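Local atomic coordinates of tail fiber protein (Pseudomonas aeruginosa, PDB entry 6CL6), a protein that forms the trimeric receptor-binding fiber of an R-type pyocin, a contractile injection system, and probably recognises the surface of target Pseudomonas cells. Residues G160-I165 and Y194-H199. Residues are numbered along the deposited sequence; the frame is centred on the assembly and turned at random.
Sequences GANYPI and YFRCRH. With EDO (1,2-ethanediol), chain T.
P164 lies over one face of the Y194 ring, a compact example of how a proline in a loop can lie against the face of a strand's aromatic ring. Its CB does most of the touching, 3.6 Å from the ring centroid and 22° off the ring normal, a CH-pi contact displaced toward the CG–CD2 side of the ring; P164 CG reaches the same end, nearest Y194 CG. I165 meets the other end of the tyrosine: CG2 approaches Y194 CE1 at 3.9 Å, while its CB packs 3.7 Å from Y194 OH. No direct hydrogen bond joins the two segments. Instead one water donates to both, 2.9 Å from P164 O and 2.7 Å from Y194 OH, and the hydroxyl also bonds to E191. Two residues along the strand from Y194, R196 meets N162: OD1 stands 3.9 Å from NH1, too long for a hydrogen bond, and N162 O lies over the guanidinium's rim. With CG between backbone N and carbonyl carbon (chi1 75°), the extended arginine reaches the loop; D141 salt-bridges NH2, while Q183 and W203, on the flanking strands, engage it by hydrogen bond and cation-pi contact. N139 holds N162 ND2, and the indole NE1 of W206 bonds to the backbone O of N162. The loop after helix 154-159 thus packs against strand 193-199 of a mixed, six-stranded beta-sheet, in one of the globular beta domains strung along the fiber.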
loop_
_atom_site.group_PDB
_atom_site.type_symbol
_atom_site.label_atom_id
_atom_site.label_comp_id
_atom_site.label_asym_id
_atom_site.label_seq_id
_atom_site.Cartn_x
_atom_site.Cartn_y
_atom_site.Cartn_z
ATOM N N GLY A 160 -22.499 6.683 29.953
ATOM C CA GLY A 160 -21.583 6.154 30.936
ATOM C C GLY A 160 -20.179 6.685 30.731
ATOM O O GLY A 160 -19.945 7.647 30.001
ATOM N N ALA A 161 -19.234 6.050 31.422
ATOM C CA ALA A 161 -17.857 6.480 31.420
ATOM C C ALA A 161 -16.958 5.269 31.305
ATOM O O ALA A 161 -17.292 4.178 31.783
ATOM C CB ALA A 161 -17.493 7.272 32.665
ATOM N N ASN A 162 -15.823 5.469 30.618
ATOM C CA ASN A 162 -14.770 4.454 30.458
ATOM C C ASN A 162 -15.219 3.225 29.685
ATOM O O ASN A 162 -14.588 2.169 29.768
ATOM C CB ASN A 162 -14.200 4.079 31.832
ATOM C CG ASN A 162 -13.268 5.150 32.374
ATOM O OD1 ASN A 162 -12.199 5.382 31.816
ATOM N ND2 ASN A 162 -13.686 5.829 33.431
ATOM N N TYR A 163 -16.273 3.343 28.911
ATOM C CA TYR A 163 -16.541 2.379 27.854
ATOM C C TYR A 163 -15.469 2.562 26.777
ATOM O O TYR A 163 -15.040 3.695 26.518
ATOM C CB TYR A 163 -17.921 2.586 27.245
ATOM C CG TYR A 163 -19.096 2.116 28.083
ATOM C CD1 TYR A 163 -19.519 2.851 29.181
ATOM C CD2 TYR A 163 -19.778 0.951 27.761
ATOM C CE1 TYR A 163 -20.605 2.438 29.930
ATOM C CE2 TYR A 163 -20.870 0.524 28.509
ATOM C CZ TYR A 163 -21.273 1.283 29.593
ATOM O OH TYR A 163 -22.371 0.876 30.344
ATOM N N PRO A 164 -14.996 1.480 26.159
ATOM C CA PRO A 164 -13.952 1.636 25.134
ATOM C C PRO A 164 -14.463 2.162 23.820
ATOM O O PRO A 164 -13.671 2.653 23.006
ATOM C CB PRO A 164 -13.393 0.213 24.971
ATOM C CG PRO A 164 -14.533 -0.686 25.336
ATOM C CD PRO A 164 -15.322 0.074 26.417
ATOM N N ILE A 165 -15.764 2.057 23.586
ATOM C CA ILE A 165 -16.410 2.466 22.340
ATOM C C ILE A 165 -17.854 2.753 22.719
ATOM O O ILE A 165 -18.400 2.155 23.659
ATOM C CB ILE A 165 -16.289 1.359 21.266
ATOM C CG1 ILE A 165 -16.820 1.819 19.917
ATOM C CG2 ILE A 165 -17.047 0.083 21.739
ATOM C CD1 ILE A 165 -15.859 2.789 19.215
ATOM N N TYR A 194 -12.128 -5.404 23.035
ATOM C CA TYR A 194 -11.215 -4.571 23.797
ATOM C C TYR A 194 -10.814 -5.217 25.107
ATOM O O TYR A 194 -11.600 -5.960 25.692
ATOM C CB TYR A 194 -11.861 -3.232 24.169
ATOM C CG TYR A 194 -12.212 -2.344 22.983
ATOM C CD1 TYR A 194 -13.366 -2.574 22.230
ATOM C CD2 TYR A 194 -11.419 -1.304 22.639
ATOM C CE1 TYR A 194 -13.677 -1.784 21.182
ATOM C CE2 TYR A 194 -11.734 -0.481 21.588
ATOM C CZ TYR A 194 -12.858 -0.726 20.859
ATOM O OH TYR A 194 -13.181 0.104 19.794
ATOM N N PHE A 195 -9.628 -4.850 25.612
ATOM C CA PHE A 195 -9.235 -5.349 26.920
ATOM C C PHE A 195 -8.401 -4.315 27.687
ATOM O O PHE A 195 -7.709 -3.476 27.106
ATOM C CB PHE A 195 -8.513 -6.706 26.797
ATOM C CG PHE A 195 -7.332 -6.681 25.932
ATOM C CD1 PHE A 195 -7.448 -6.854 24.558
ATOM C CD2 PHE A 195 -6.063 -6.487 26.476
ATOM C CE1 PHE A 195 -6.302 -6.805 23.735
ATOM C CE2 PHE A 195 -4.926 -6.455 25.676
ATOM C CZ PHE A 195 -5.044 -6.606 24.298
ATOM N N ARG A 196 -8.480 -4.377 29.014
ATOM C CA ARG A 196 -7.670 -3.520 29.861
ATOM C C ARG A 196 -7.579 -4.151 31.248
ATOM O O ARG A 196 -8.244 -5.152 31.560
ATOM C CB ARG A 196 -8.219 -2.088 29.948
ATOM C CG ARG A 196 -9.455 -1.940 30.838
ATOM C CD ARG A 196 -9.939 -0.499 30.987
ATOM N NE ARG A 196 -11.141 -0.443 31.836
ATOM C CZ ARG A 196 -11.561 0.627 32.492
ATOM N NH1 ARG A 196 -10.897 1.781 32.414
ATOM N NH2 ARG A 196 -12.656 0.557 33.254
ATOM N N CYS A 197 -6.743 -3.541 32.089
ATOM C CA CYS A 197 -6.502 -3.994 33.453
ATOM C C CYS A 197 -6.303 -2.816 34.394
ATOM O O CYS A 197 -5.539 -1.882 34.076
ATOM C CB CYS A 197 -5.239 -4.873 33.517
ATOM S SG CYS A 197 -4.820 -5.557 35.146
ATOM N N ARG A 198 -6.935 -2.895 35.575
ATOM C CA ARG A 198 -6.628 -1.971 36.670
ATOM C C ARG A 198 -5.464 -2.531 37.455
ATOM O O ARG A 198 -5.594 -3.566 38.137
ATOM C CB ARG A 198 -7.822 -1.731 37.570
ATOM C CG ARG A 198 -7.574 -0.527 38.505
ATOM C CD ARG A 198 -8.661 -0.394 39.526
ATOM N NE ARG A 198 -8.481 -1.364 40.596
ATOM C CZ ARG A 198 -9.323 -1.503 41.617
ATOM N NH1 ARG A 198 -10.396 -0.750 41.697
ATOM N NH2 ARG A 198 -9.086 -2.423 42.530
ATOM N N HIS A 199 -4.329 -1.848 37.390
ATOM C CA HIS A 199 -3.104 -2.327 38.039
ATOM C C HIS A 199 -2.791 -1.385 39.196
ATOM O O HIS A 199 -2.612 -0.185 38.984
ATOM C CB HIS A 199 -1.933 -2.377 37.068
ATOM C CG HIS A 199 -0.644 -2.731 37.735
ATOM N ND1 HIS A 199 0.488 -1.959 37.634
ATOM C CD2 HIS A 199 -0.331 -3.750 38.565
ATOM C CE1 HIS A 199 1.454 -2.509 38.344
ATOM N NE2 HIS A 199 0.984 -3.599 38.915
HETATM C C1 EDO T . 3.151 -6.229 37.967
HETATM O O1 EDO T . 3.378 -5.127 38.845
HETATM C C2 EDO T . 4.416 -6.460 37.142
HETATM O O2 EDO T . 5.331 -7.236 37.922
HETATM O O HOH W 1 -12.551 2.685 20.358
#